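Local coordinates for putative prephenate dehydratase (Streptococcus mutans, PDB 4LUB), which probably catalyses the conversion of prephenate to phenylpyruvate, with loss of water and carbon dioxide, in the biosynthesis of L-phenylalanine, at residues A6-S11 with E32-V37; C47-P52 with W176-E181; Y67-A72 with H264-G269; A76-I81 with P183-K188. All coordinates share one frame; numbering follows the deposited sequence.

Interaction 1 of 4, residues A6-S11 with E32-V37; sequences AYLGPS and ENITEV
Ala6 in strand 4-8 lies alongside Val37 of helix 34-42, with 5.7 Å between Ala6 CA and Val37 CA, and Leu8 comes nearest to Asn33, just before the helix. The fork of Val37 rests on the strand. With chi1 at 180° its two methyls spread along the strand, and each meets a different residue. Val37 CG1 packs against Ala6 CB at 3.9 Å. Val37 CG2 lies 3.5 Å from Tyr7 O and 3.7 Å from Leu8 CA, so the second methyl sits mainly on backbone, with Leu8 CB a little further off. Leu8 reaches across near the helix start. Its CD1 lies 3.6 Å from Asn33 CA, and its other methyl, CD2, touches Ile34 CG1 at 4.2 Å. The CB of Asn33 points away from the strand, and its side chain caps the helix. Asn33 OD1 accepts from Glu36 N at 2.8 Å, with an N-H...O angle of 159°. This is an N-cap. The ring of Tyr7 lies on the far side of the strand and stacks with His16. Helix 34-42 connects strands 27-31 and 48-55 in a beta-alpha-beta crossover, and strand 4-8 runs between those two strands in the sheet. Val37 also touches Phe31, Ala49 and Val51, so it bridges all three strands. The helix is therefore joined to this strand by methyl packing. The contact across the two segments is apolar, and the capping bond stays within 32-37.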
loop_
_atom_site.group_PDB
_atom_site.type_symbol
_atom_site.label_atom_id
_atom_site.label_comp_id
_atom_site.label_asym_id
_atom_site.label_seq_id
_atom_site.Cartn_x
_atom_site.Cartn_y
_atom_site.Cartn_z
ATOM N N ALA B 6 -3.464 -5.876 26.469
ATOM C CA ALA B 6 -3.168 -6.931 25.507
ATOM C C ALA B 6 -2.052 -6.512 24.559
ATOM O O ALA B 6 -2.006 -5.362 24.111
ATOM C CB ALA B 6 -4.411 -7.288 24.712
ATOM N N TYR B 7 -1.168 -7.450 24.238
ATOM C CA TYR B 7 -0.095 -7.190 23.288
ATOM C C TYR B 7 0.126 -8.426 22.431
ATOM O O TYR B 7 -0.341 -9.513 22.771
ATOM C CB TYR B 7 1.204 -6.779 23.995
ATOM C CG TYR B 7 1.828 -7.851 24.873
ATOM C CD1 TYR B 7 1.471 -7.976 26.207
ATOM C CD2 TYR B 7 2.770 -8.735 24.362
ATOM C CE1 TYR B 7 2.036 -8.952 27.018
ATOM C CE2 TYR B 7 3.342 -9.718 25.162
ATOM C CZ TYR B 7 2.970 -9.821 26.490
ATOM O OH TYR B 7 3.528 -10.786 27.293
ATOM N N LEU B 8 0.816 -8.251 21.311
ATOM C CA LEU B 8 1.123 -9.367 20.440
ATOM C C LEU B 8 2.233 -10.195 21.078
ATOM O O LEU B 8 3.362 -9.725 21.252
ATOM C CB LEU B 8 1.527 -8.866 19.048
ATOM C CG LEU B 8 2.036 -9.910 18.051
ATOM C CD1 LEU B 8 0.936 -10.900 17.719
ATOM C CD2 LEU B 8 2.523 -9.237 16.783
ATOM N N GLY B 9 1.894 -11.430 21.432
ATOM C CA GLY B 9 2.815 -12.320 22.108
ATOM C C GLY B 9 3.820 -12.894 21.133
ATOM O O GLY B 9 3.781 -12.574 19.945
ATOM N N PRO B 10 4.718 -13.762 21.623
ATOM C CA PRO B 10 4.818 -14.186 23.022
ATOM C C PRO B 10 5.537 -13.177 23.909
ATOM O O PRO B 10 5.962 -12.119 23.443
ATOM C CB PRO B 10 5.627 -15.482 22.930
ATOM C CG PRO B 10 6.477 -15.270 21.733
ATOM C CD PRO B 10 5.554 -14.608 20.754
ATOM N N SER B 11 5.635 -13.509 25.192
ATOM C CA SER B 11 6.490 -12.795 26.132
ATOM C C SER B 11 7.894 -12.558 25.564
ATOM O O SER B 11 8.448 -13.405 24.866
ATOM C CB SER B 11 6.566 -13.575 27.454
ATOM O OG SER B 11 6.797 -12.717 28.554
ATOM N N GLU B 32 -2.044 -14.303 20.672
ATOM C CA GLU B 32 -1.255 -15.054 19.693
ATOM C C GLU B 32 -1.083 -14.346 18.356
ATOM O O GLU B 32 -0.113 -14.587 17.637
ATOM C CB GLU B 32 -1.902 -16.416 19.422
ATOM C CG GLU B 32 -3.413 -16.446 19.664
ATOM C CD GLU B 32 -4.093 -17.679 19.113
ATOM O OE1 GLU B 32 -3.405 -18.668 18.782
ATOM O OE2 GLU B 32 -5.339 -17.659 18.984
ATOM N N ASN B 33 -2.015 -13.463 18.028
ATOM C CA ASN B 33 -1.952 -12.746 16.764
ATOM C C ASN B 33 -2.692 -11.426 16.890
ATOM O O ASN B 33 -3.459 -11.228 17.835
ATOM C CB ASN B 33 -2.520 -13.591 15.604
ATOM C CG ASN B 33 -4.000 -13.950 15.780
ATOM O OD1 ASN B 33 -4.844 -13.099 16.068
ATOM N ND2 ASN B 33 -4.314 -15.225 15.592
ATOM N N ILE B 34 -2.452 -10.534 15.933
ATOM C CA ILE B 34 -2.964 -9.168 15.982
ATOM C C ILE B 34 -4.482 -9.145 16.132
ATOM O O ILE B 34 -5.015 -8.415 16.957
ATOM C CB ILE B 34 -2.523 -8.380 14.725
ATOM C CG1 ILE B 34 -1.007 -8.122 14.788
ATOM C CG2 ILE B 34 -3.305 -7.077 14.587
ATOM C CD1 ILE B 34 -0.338 -7.941 13.441
ATOM N N THR B 35 -5.169 -9.983 15.366
ATOM C CA THR B 35 -6.627 -10.055 15.433
ATOM C C THR B 35 -7.136 -10.360 16.845
ATOM O O THR B 35 -8.062 -9.709 17.332
ATOM C CB THR B 35 -7.159 -11.124 14.477
ATOM O OG1 THR B 35 -6.798 -10.771 13.140
ATOM C CG2 THR B 35 -8.674 -11.257 14.587
ATOM N N GLU B 36 -6.510 -11.332 17.504
ATOM C CA GLU B 36 -6.901 -11.725 18.852
ATOM C C GLU B 36 -6.529 -10.675 19.901
ATOM O O GLU B 36 -7.253 -10.497 20.882
ATOM C CB GLU B 36 -6.280 -13.082 19.216
ATOM C CG GLU B 36 -6.902 -14.264 18.473
ATOM C CD GLU B 36 -8.427 -14.281 18.547
ATOM O OE1 GLU B 36 -8.982 -14.021 19.639
ATOM O OE2 GLU B 36 -9.071 -14.532 17.504
ATOM N N VAL B 37 -5.391 -10.004 19.714
ATOM C CA VAL B 37 -5.056 -8.832 20.522
ATOM C C VAL B 37 -6.162 -7.777 20.514
ATOM O O VAL B 37 -6.609 -7.325 21.571
ATOM C CB VAL B 37 -3.738 -8.166 20.048
ATOM C CG1 VAL B 37 -3.427 -6.954 20.905
ATOM C CG2 VAL B 37 -2.573 -9.162 20.053
#

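Interaction 2 of 4, residues C47-P52 with W176-E181; sequences CFAIVP and WVLGDE
Ala49 and Leu178 form an antiparallel hydrogen-bonded pair, and each satisfies the other's N-H and C=O. Ala49 N donates to Leu178 O at 2.8 Å. Leu178 N returns an almost straight bond to Ala49 O at 2.7 Å, 173° at the hydrogen. Val51 and Trp176 make the next such pair. Trp176 N to Val51 O is 2.9 Å, and Val51 N to Trp176 O is longer at 3.2 Å. Between them, the backbone of Ile50 and Val177 faces outward: Ile50 bonds to Ala6, and Val177 to Val77 and Ala78. Past the ladder a water donates to Cys47 O at 2.9 Å and accepts from Asp180 N at 2.8 Å. It lies over the rim of one face of the Phe48 ring, with Glu181 O at the ring edge. On one side of the sheet Ile50 CG1 and Val177 CG2 meet at 3.8 Å, side by side. On the other Val51 CG2 meets Leu178 CD2 at 3.7 Å, crossing at about a right angle. Trp176 NE1 is bonded to Glu79. Strand 172-179 lies between strands 48-55 and 75-83, so these buried backbone bonds join parts of the dehydratase region more than 120 residues apart.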
loop_
_atom_site.group_PDB
_atom_site.type_symbol
_atom_site.label_atom_id
_atom_site.label_comp_id
_atom_site.label_asym_id
_atom_site.label_seq_id
_atom_site.Cartn_x
_atom_site.Cartn_y
_atom_site.Cartn_z
ATOM N N CYS B 47 -7.843 -3.340 28.446
ATOM C CA CYS B 47 -8.124 -1.932 28.506
ATOM C C CYS B 47 -7.600 -1.131 27.323
ATOM O O CYS B 47 -8.198 -0.143 26.897
ATOM C CB CYS B 47 -7.464 -1.453 29.785
ATOM S SG CYS B 47 -7.962 -2.470 31.201
ATOM N N PHE B 48 -6.488 -1.620 26.793
ATOM C CA PHE B 48 -5.782 -1.085 25.638
ATOM C C PHE B 48 -5.181 -2.283 24.937
ATOM O O PHE B 48 -4.952 -3.311 25.570
ATOM C CB PHE B 48 -4.669 -0.089 26.024
ATOM C CG PHE B 48 -5.160 1.184 26.666
ATOM C CD1 PHE B 48 -5.543 2.267 25.884
ATOM C CD2 PHE B 48 -5.227 1.304 28.046
ATOM C CE1 PHE B 48 -6.002 3.435 26.466
ATOM C CE2 PHE B 48 -5.684 2.464 28.632
ATOM C CZ PHE B 48 -6.072 3.531 27.844
ATOM N N ALA B 49 -4.937 -2.173 23.639
ATOM C CA ALA B 49 -4.218 -3.222 22.938
ATOM C C ALA B 49 -3.035 -2.601 22.210
ATOM O O ALA B 49 -3.115 -1.461 21.754
ATOM C CB ALA B 49 -5.140 -3.946 21.975
ATOM N N ILE B 50 -1.928 -3.335 22.140
ATOM C CA ILE B 50 -0.727 -2.860 21.461
ATOM C C ILE B 50 -0.366 -3.804 20.322
ATOM O O ILE B 50 -0.209 -5.010 20.520
ATOM C CB ILE B 50 0.474 -2.702 22.436
ATOM C CG1 ILE B 50 0.293 -1.474 23.319
ATOM C CG2 ILE B 50 1.740 -2.385 21.672
ATOM C CD1 ILE B 50 -0.702 -1.605 24.415
ATOM N N VAL B 51 -0.278 -3.238 19.123
ATOM C CA VAL B 51 0.014 -3.994 17.912
ATOM C C VAL B 51 1.020 -3.259 17.029
ATOM O O VAL B 51 1.057 -2.030 17.017
ATOM C CB VAL B 51 -1.268 -4.269 17.079
ATOM C CG1 VAL B 51 -2.259 -5.138 17.856
ATOM C CG2 VAL B 51 -1.912 -2.960 16.601
ATOM N N PRO B 52 1.853 -4.014 16.294
ATOM C CA PRO B 52 2.678 -3.420 15.236
ATOM C C PRO B 52 1.792 -2.964 14.088
ATOM O O PRO B 52 0.826 -3.664 13.762
ATOM C CB PRO B 52 3.597 -4.565 14.807
ATOM C CG PRO B 52 2.839 -5.804 15.150
ATOM C CD PRO B 52 1.994 -5.482 16.356
ATOM N N TRP B 176 0.973 0.867 17.474
ATOM C CA TRP B 176 -0.130 1.632 18.013
ATOM C C TRP B 176 -0.669 1.088 19.327
ATOM O O TRP B 176 -0.801 -0.122 19.509
ATOM C CB TRP B 176 -1.260 1.710 16.986
ATOM C CG TRP B 176 -1.020 2.734 15.934
ATOM C CD1 TRP B 176 0.013 3.631 15.878
ATOM C CD2 TRP B 176 -1.820 2.963 14.774
ATOM N NE1 TRP B 176 -0.105 4.412 14.749
ATOM C CE2 TRP B 176 -1.229 4.028 14.063
ATOM C CE3 TRP B 176 -2.990 2.377 14.273
ATOM C CZ2 TRP B 176 -1.756 4.509 12.869
ATOM C CZ3 TRP B 176 -3.517 2.859 13.091
ATOM C CH2 TRP B 176 -2.899 3.919 12.399
ATOM N N VAL B 177 -0.972 2.008 20.234
ATOM C CA VAL B 177 -1.775 1.698 21.393
ATOM C C VAL B 177 -3.220 1.978 21.020
ATOM O O VAL B 177 -3.581 3.103 20.677
ATOM C CB VAL B 177 -1.365 2.525 22.632
ATOM C CG1 VAL B 177 -2.225 2.156 23.822
ATOM C CG2 VAL B 177 0.114 2.330 22.945
ATOM N N LEU B 178 -4.024 0.924 21.020
ATOM C CA LEU B 178 -5.443 1.028 20.716
ATOM C C LEU B 178 -6.277 1.080 21.978
ATOM O O LEU B 178 -6.058 0.310 22.908
ATOM C CB LEU B 178 -5.902 -0.146 19.839
ATOM C CG LEU B 178 -5.470 -0.367 18.385
ATOM C CD1 LEU B 178 -4.450 0.638 17.883
ATOM C CD2 LEU B 178 -5.072 -1.817 18.089
ATOM N N GLY B 179 -7.258 1.971 21.986
ATOM C CA GLY B 179 -8.184 2.054 23.093
ATOM C C GLY B 179 -9.174 3.182 22.923
ATOM O O GLY B 179 -9.484 3.598 21.804
ATOM N N ASP B 180 -9.674 3.675 24.045
ATOM C CA ASP B 180 -10.784 4.613 24.041
ATOM C C ASP B 180 -10.320 5.952 24.617
ATOM O O ASP B 180 -10.909 6.992 24.340
ATOM C CB ASP B 180 -11.964 4.037 24.834
ATOM C CG ASP B 180 -13.128 5.006 24.959
ATOM O OD1 ASP B 180 -13.277 5.885 24.086
ATOM O OD2 ASP B 180 -13.907 4.878 25.931
ATOM N N GLU B 181 -9.239 5.940 25.394
ATOM C CA GLU B 181 -8.712 7.197 25.913
ATOM C C GLU B 181 -7.218 7.382 25.679
ATOM O O GLU B 181 -6.479 6.415 25.525
ATOM C CB GLU B 181 -8.981 7.266 27.423
ATOM C CG GLU B 181 -10.316 6.673 27.867
ATOM C CD GLU B 181 -10.530 6.745 29.368
ATOM O OE1 GLU B 181 -9.859 7.559 30.036
ATOM O OE2 GLU B 181 -11.336 5.940 29.885
HETATM O O HOH W 1 -9.287 2.469 26.552
#

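Interaction 3 of 4, residues Y67-A72 with H264-G269; sequences YLFHQA and HYKILG
Lys266 NZ is gripped by three backbone carbonyls at the C-terminal end of helix 62-70. It donates to Ala72 O at 2.7 Å, the shortest of the three, arriving nearly in line with that carbonyl (C=O...N angle 171°). Its bond to Leu68 O is 2.9 Å long and lies in the carbonyl plane. Phe69 O, at 2.8 Å, is approached differently: NZ sits above that carbonyl plane, 40° out of it. The lysine reaches this place fully stretched. Every torsion is near anti, starting from chi1 at -175°, so the chain runs straight from the strand to the helix end. On the way its methylenes pass the same carbonyls, and Lys266 CE comes within 3.4 Å of Leu68 O. Lys266 CD lies obliquely to the ring of Phe69, 4.3 Å from Phe69 CD1. Beside it, Leu268 CD2 makes a looser touch of 4.5 Å on Leu68 CB. Leu268 and Gly269 form a classic beta bulge facing Ser195. Phe69 also stacks on Phe238, and Leu68 packs on Ile38. The helix belongs to the prephenate dehydratase family region, while strand 264-274 belongs largely to the ACT region, so the lysine ties the two together. Three carbonyls at the partly negative end of the helix dipole would favour a protonated amine. The amine in turn gives donors to carbonyls near the end of the helix, where no further turn supplies N-H groups. A single long side chain thus supplies all the polar bonds between these two segments, with a thin apolar contact next to it.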
loop_
_atom_site.group_PDB
_atom_site.type_symbol
_atom_site.label_atom_id
_atom_site.label_comp_id
_atom_site.label_asym_id
_atom_site.label_seq_id
_atom_site.Cartn_x
_atom_site.Cartn_y
_atom_site.Cartn_z
ATOM N N TYR B 67 -8.425 -5.336 9.856
ATOM C CA TYR B 67 -9.273 -5.494 11.035
ATOM C C TYR B 67 -9.802 -4.159 11.581
ATOM O O TYR B 67 -10.991 -4.033 11.863
ATOM C CB TYR B 67 -8.551 -6.252 12.143
ATOM C CG TYR B 67 -9.553 -6.797 13.132
ATOM C CD1 TYR B 67 -10.193 -8.006 12.898
ATOM C CD2 TYR B 67 -9.891 -6.085 14.273
ATOM C CE1 TYR B 67 -11.136 -8.503 13.786
ATOM C CE2 TYR B 67 -10.828 -6.572 15.166
ATOM C CZ TYR B 67 -11.445 -7.777 14.918
ATOM O OH TYR B 67 -12.375 -8.260 15.804
ATOM N N LEU B 68 -8.908 -3.195 11.782
ATOM C CA LEU B 68 -9.301 -1.865 12.247
ATOM C C LEU B 68 -10.315 -1.144 11.362
ATOM O O LEU B 68 -11.196 -0.455 11.874
ATOM C CB LEU B 68 -8.064 -0.975 12.426
ATOM C CG LEU B 68 -7.554 -0.732 13.857
ATOM C CD1 LEU B 68 -7.793 -1.872 14.829
ATOM C CD2 LEU B 68 -6.101 -0.247 13.857
ATOM N N PHE B 69 -10.197 -1.278 10.048
ATOM C CA PHE B 69 -11.186 -0.668 9.168
ATOM C C PHE B 69 -12.513 -1.415 9.138
ATOM O O PHE B 69 -13.549 -0.827 9.421
ATOM C CB PHE B 69 -10.655 -0.538 7.739
ATOM C CG PHE B 69 -11.670 0.015 6.768
ATOM C CD1 PHE B 69 -11.949 1.368 6.739
ATOM C CD2 PHE B 69 -12.319 -0.812 5.868
ATOM C CE1 PHE B 69 -12.876 1.888 5.850
ATOM C CE2 PHE B 69 -13.242 -0.299 4.966
ATOM C CZ PHE B 69 -13.522 1.049 4.962
ATOM N N HIS B 70 -12.476 -2.702 8.793
ATOM C CA HIS B 70 -13.693 -3.487 8.559
ATOM C C HIS B 70 -14.504 -3.788 9.810
ATOM O O HIS B 70 -15.733 -3.754 9.786
ATOM C CB HIS B 70 -13.339 -4.817 7.885
ATOM C CG HIS B 70 -12.791 -4.674 6.497
ATOM N ND1 HIS B 70 -13.540 -4.183 5.449
ATOM C CD2 HIS B 70 -11.568 -4.955 5.988
ATOM C CE1 HIS B 70 -12.804 -4.173 4.351
ATOM N NE2 HIS B 70 -11.602 -4.633 4.651
ATOM N N GLN B 71 -13.822 -4.093 10.903
ATOM C CA GLN B 71 -14.488 -4.736 12.026
ATOM C C GLN B 71 -14.468 -3.929 13.312
ATOM O O GLN B 71 -15.473 -3.872 14.017
ATOM C CB GLN B 71 -13.884 -6.120 12.265
ATOM C CG GLN B 71 -14.488 -7.171 11.365
ATOM C CD GLN B 71 -15.977 -7.327 11.600
ATOM O OE1 GLN B 71 -16.449 -7.249 12.737
ATOM N NE2 GLN B 71 -16.731 -7.514 10.524
ATOM N N ALA B 72 -13.331 -3.328 13.640
ATOM C CA ALA B 72 -13.211 -2.690 14.943
ATOM C C ALA B 72 -13.800 -1.280 15.008
ATOM O O ALA B 72 -13.812 -0.540 14.025
ATOM C CB ALA B 72 -11.748 -2.658 15.352
ATOM N N HIS B 264 -16.207 9.599 2.179
ATOM C CA HIS B 264 -16.421 9.054 3.512
ATOM C C HIS B 264 -15.102 8.653 4.132
ATOM O O HIS B 264 -14.190 8.197 3.444
ATOM C CB HIS B 264 -17.350 7.838 3.472
ATOM C CG HIS B 264 -18.762 8.162 3.092
ATOM N ND1 HIS B 264 -19.362 7.669 1.953
ATOM C CD2 HIS B 264 -19.698 8.915 3.716
ATOM C CE1 HIS B 264 -20.606 8.111 1.888
ATOM N NE2 HIS B 264 -20.835 8.868 2.946
ATOM N N TYR B 265 -15.005 8.838 5.442
ATOM C CA TYR B 265 -13.778 8.535 6.154
ATOM C C TYR B 265 -14.110 7.885 7.480
ATOM O O TYR B 265 -15.160 8.143 8.061
ATOM C CB TYR B 265 -12.924 9.794 6.367
ATOM C CG TYR B 265 -13.587 10.859 7.202
ATOM C CD1 TYR B 265 -13.441 10.877 8.581
ATOM C CD2 TYR B 265 -14.361 11.852 6.610
ATOM C CE1 TYR B 265 -14.048 11.845 9.352
ATOM C CE2 TYR B 265 -14.963 12.832 7.374
ATOM C CZ TYR B 265 -14.807 12.823 8.741
ATOM O OH TYR B 265 -15.405 13.781 9.522
ATOM N N LYS B 266 -13.221 7.002 7.914
ATOM C CA LYS B 266 -13.184 6.507 9.280
ATOM C C LYS B 266 -11.917 7.010 9.959
ATOM O O LYS B 266 -10.821 6.821 9.433
ATOM C CB LYS B 266 -13.230 4.978 9.293
ATOM C CG LYS B 266 -13.311 4.351 10.664
ATOM C CD LYS B 266 -13.422 2.852 10.517
ATOM C CE LYS B 266 -13.444 2.157 11.858
ATOM N NZ LYS B 266 -13.787 0.725 11.688
ATOM N N ILE B 267 -12.064 7.677 11.100
ATOM C CA ILE B 267 -10.905 8.059 11.901
ATOM C C ILE B 267 -10.321 6.852 12.622
ATOM O O ILE B 267 -10.947 6.296 13.526
ATOM C CB ILE B 267 -11.244 9.144 12.940
ATOM C CG1 ILE B 267 -11.816 10.381 12.243
ATOM C CG2 ILE B 267 -10.000 9.503 13.762
ATOM C CD1 ILE B 267 -12.128 11.522 13.184
ATOM N N LEU B 268 -9.123 6.444 12.210
ATOM C CA LEU B 268 -8.472 5.302 12.832
ATOM C C LEU B 268 -7.777 5.715 14.122
ATOM O O LEU B 268 -7.581 4.892 15.009
ATOM C CB LEU B 268 -7.456 4.668 11.875
ATOM C CG LEU B 268 -7.985 4.117 10.551
ATOM C CD1 LEU B 268 -6.844 3.501 9.764
ATOM C CD2 LEU B 268 -9.074 3.087 10.799
ATOM N N GLY B 269 -7.431 6.995 14.236
ATOM C CA GLY B 269 -6.756 7.483 15.424
ATOM C C GLY B 269 -6.269 8.920 15.367
ATOM O O GLY B 269 -5.891 9.410 14.303
#

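Interaction 4 of 4, residues A76-I81 with P183-K188; sequences AVAEII and PTIHLK
Val77 meets Pro183 first, its CG2 lying 3.7 Å from Pro183 CD. With CG1 anti to the carbonyl carbon (chi1 -67°), CG2 stands between the backbone N and the carbonyl carbon, which turns it to the proline ring. Pro183 CD also lies 3.8 Å from Val77 O. Ala78 follows, and its CB points to the same loop. Two neighbours can do this because Val77 and Ala78 form a classic beta bulge facing Val177. Ala78 CB meets the tip of Ile185, CD1, at 3.7 Å, and has a looser contact of 4.3 Å with Pro183 CD. Glu79 turns away and bonds to Arg174 and Trp176. Ile80 comes back to the loop side, where its CG1 touches Leu187 CD2 at 4.5 Å. The touching parts run 22° apart, end to end, and the loop offers every second residue: Pro183, Ile185 and Leu187. Helix 14-22 lies against this same group, with Val18 and Ala22 on Ile80 and Ala22 on Ile185. The loop leads from strand 172-179 to strand 189-199. The side-chain contacts are apolar, and none is a hydrogen bond, so the loop follows the strand without pairing to it.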
loop_
_atom_site.group_PDB
_atom_site.type_symbol
_atom_site.label_atom_id
_atom_site.label_comp_id
_atom_site.label_asym_id
_atom_site.label_seq_id
_atom_site.Cartn_x
_atom_site.Cartn_y
_atom_site.Cartn_z
ATOM N N ALA B 76 -6.502 4.150 17.438
ATOM C CA ALA B 76 -5.147 4.438 17.899
ATOM C C ALA B 76 -5.130 5.686 18.798
ATOM O O ALA B 76 -5.630 6.747 18.418
ATOM C CB ALA B 76 -4.219 4.611 16.714
ATOM N N VAL B 77 -4.584 5.553 20.001
ATOM C CA VAL B 77 -4.540 6.678 20.936
ATOM C C VAL B 77 -3.110 7.075 21.306
ATOM O O VAL B 77 -2.887 8.088 21.966
ATOM C CB VAL B 77 -5.355 6.373 22.219
ATOM C CG1 VAL B 77 -6.830 6.280 21.884
ATOM C CG2 VAL B 77 -4.862 5.091 22.902
ATOM N N ALA B 78 -2.146 6.270 20.873
ATOM C CA ALA B 78 -0.733 6.603 21.004
ATOM C C ALA B 78 0.079 5.755 20.033
ATOM O O ALA B 78 -0.275 4.602 19.762
ATOM C CB ALA B 78 -0.250 6.384 22.436
ATOM N N GLU B 79 1.170 6.320 19.525
ATOM C CA GLU B 79 2.107 5.575 18.691
ATOM C C GLU B 79 3.511 5.534 19.299
ATOM O O GLU B 79 4.033 6.562 19.714
ATOM C CB GLU B 79 2.176 6.195 17.295
ATOM C CG GLU B 79 3.051 5.433 16.315
ATOM C CD GLU B 79 3.087 6.104 14.959
ATOM O OE1 GLU B 79 2.012 6.222 14.346
ATOM O OE2 GLU B 79 4.183 6.441 14.472
ATOM N N ILE B 80 4.110 4.346 19.352
ATOM C CA ILE B 80 5.502 4.201 19.789
ATOM C C ILE B 80 6.332 3.591 18.670
ATOM O O ILE B 80 5.988 2.542 18.129
ATOM C CB ILE B 80 5.633 3.348 21.074
ATOM C CG1 ILE B 80 4.941 4.053 22.241
ATOM C CG2 ILE B 80 7.105 3.137 21.433
ATOM C CD1 ILE B 80 4.518 3.127 23.369
ATOM N N ILE B 81 7.405 4.277 18.298
ATOM C CA ILE B 81 8.345 3.760 17.310
ATOM C C ILE B 81 9.541 3.047 17.938
ATOM O O ILE B 81 10.242 3.605 18.777
ATOM C CB ILE B 81 8.845 4.885 16.393
ATOM C CG1 ILE B 81 7.656 5.515 15.663
ATOM C CG2 ILE B 81 9.818 4.335 15.357
ATOM C CD1 ILE B 81 8.039 6.675 14.754
ATOM N N PRO B 183 -3.681 7.726 26.697
ATOM C CA PRO B 183 -2.977 7.485 27.956
ATOM C C PRO B 183 -1.869 8.506 28.186
ATOM O O PRO B 183 -1.403 9.137 27.232
ATOM C CB PRO B 183 -2.397 6.081 27.768
ATOM C CG PRO B 183 -2.283 5.899 26.268
ATOM C CD PRO B 183 -3.148 6.925 25.582
ATOM N N THR B 184 -1.447 8.666 29.436
ATOM C CA THR B 184 -0.325 9.544 29.733
ATOM C C THR B 184 0.990 8.823 29.478
ATOM O O THR B 184 1.283 7.804 30.104
ATOM C CB THR B 184 -0.362 10.043 31.184
ATOM O OG1 THR B 184 -1.599 10.728 31.419
ATOM C CG2 THR B 184 0.794 10.998 31.443
ATOM N N ILE B 185 1.773 9.343 28.544
ATOM C CA ILE B 185 3.042 8.725 28.205
ATOM C C ILE B 185 4.132 9.790 28.148
ATOM O O ILE B 185 4.013 10.762 27.402
ATOM C CB ILE B 185 2.936 7.966 26.858
ATOM C CG1 ILE B 185 1.951 6.798 26.980
ATOM C CG2 ILE B 185 4.293 7.477 26.394
ATOM C CD1 ILE B 185 1.565 6.162 25.655
ATOM N N HIS B 186 5.186 9.624 28.939
ATOM C CA HIS B 186 6.218 10.650 29.004
ATOM C C HIS B 186 7.483 10.262 28.251
ATOM O O HIS B 186 8.587 10.617 28.663
ATOM C CB HIS B 186 6.571 10.979 30.451
ATOM C CG HIS B 186 5.529 11.787 31.160
ATOM N ND1 HIS B 186 5.082 11.478 32.427
ATOM C CD2 HIS B 186 4.856 12.901 30.785
ATOM C CE1 HIS B 186 4.175 12.363 32.801
ATOM N NE2 HIS B 186 4.019 13.238 31.822
ATOM N N LEU B 187 7.327 9.593 27.119
ATOM C CA LEU B 187 8.480 9.239 26.311
ATOM C C LEU B 187 8.729 10.452 25.436
ATOM O O LEU B 187 7.947 11.406 25.472
ATOM C CB LEU B 187 8.245 7.959 25.500
ATOM C CG LEU B 187 8.297 6.591 26.217
ATOM C CD1 LEU B 187 7.526 6.522 27.531
ATOM C CD2 LEU B 187 7.877 5.456 25.278
ATOM N N LYS B 188 9.818 10.454 24.680
ATOM C CA LYS B 188 10.116 11.634 23.888
ATOM C C LYS B 188 9.085 11.748 22.770
ATOM O O LYS B 188 9.056 10.926 21.854
ATOM C CB LYS B 188 11.537 11.559 23.326
ATOM C CG LYS B 188 12.060 12.850 22.734
ATOM C CD LYS B 188 13.511 12.686 22.312
ATOM C CE LYS B 188 13.684 12.930 20.824
ATOM N NZ LYS B 188 13.954 14.365 20.535
#

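From the N terminus, interaction 1 closes first, over a span of 20 residues holding helix 14-22 and strand 27-31. Interactions 2, 3 and 4 then open in turn, at 47-52, 67-72 and 76-81. Residues 86-169, not modelled, lie before their second segments. Interaction 2 closes at 176-181, interaction 4 at 183-188 and interaction 3 at 264-269. Interaction 2 therefore crosses both others, while interaction 4 lies wholly within the span of interaction 3. All four reach one sheet. Ala6 pairs with strand 48-55, Val177 with strand 75-83, and Leu268 with Ala76. The dehydratase strands are thereby joined, through strand 264-274, to the ACT region.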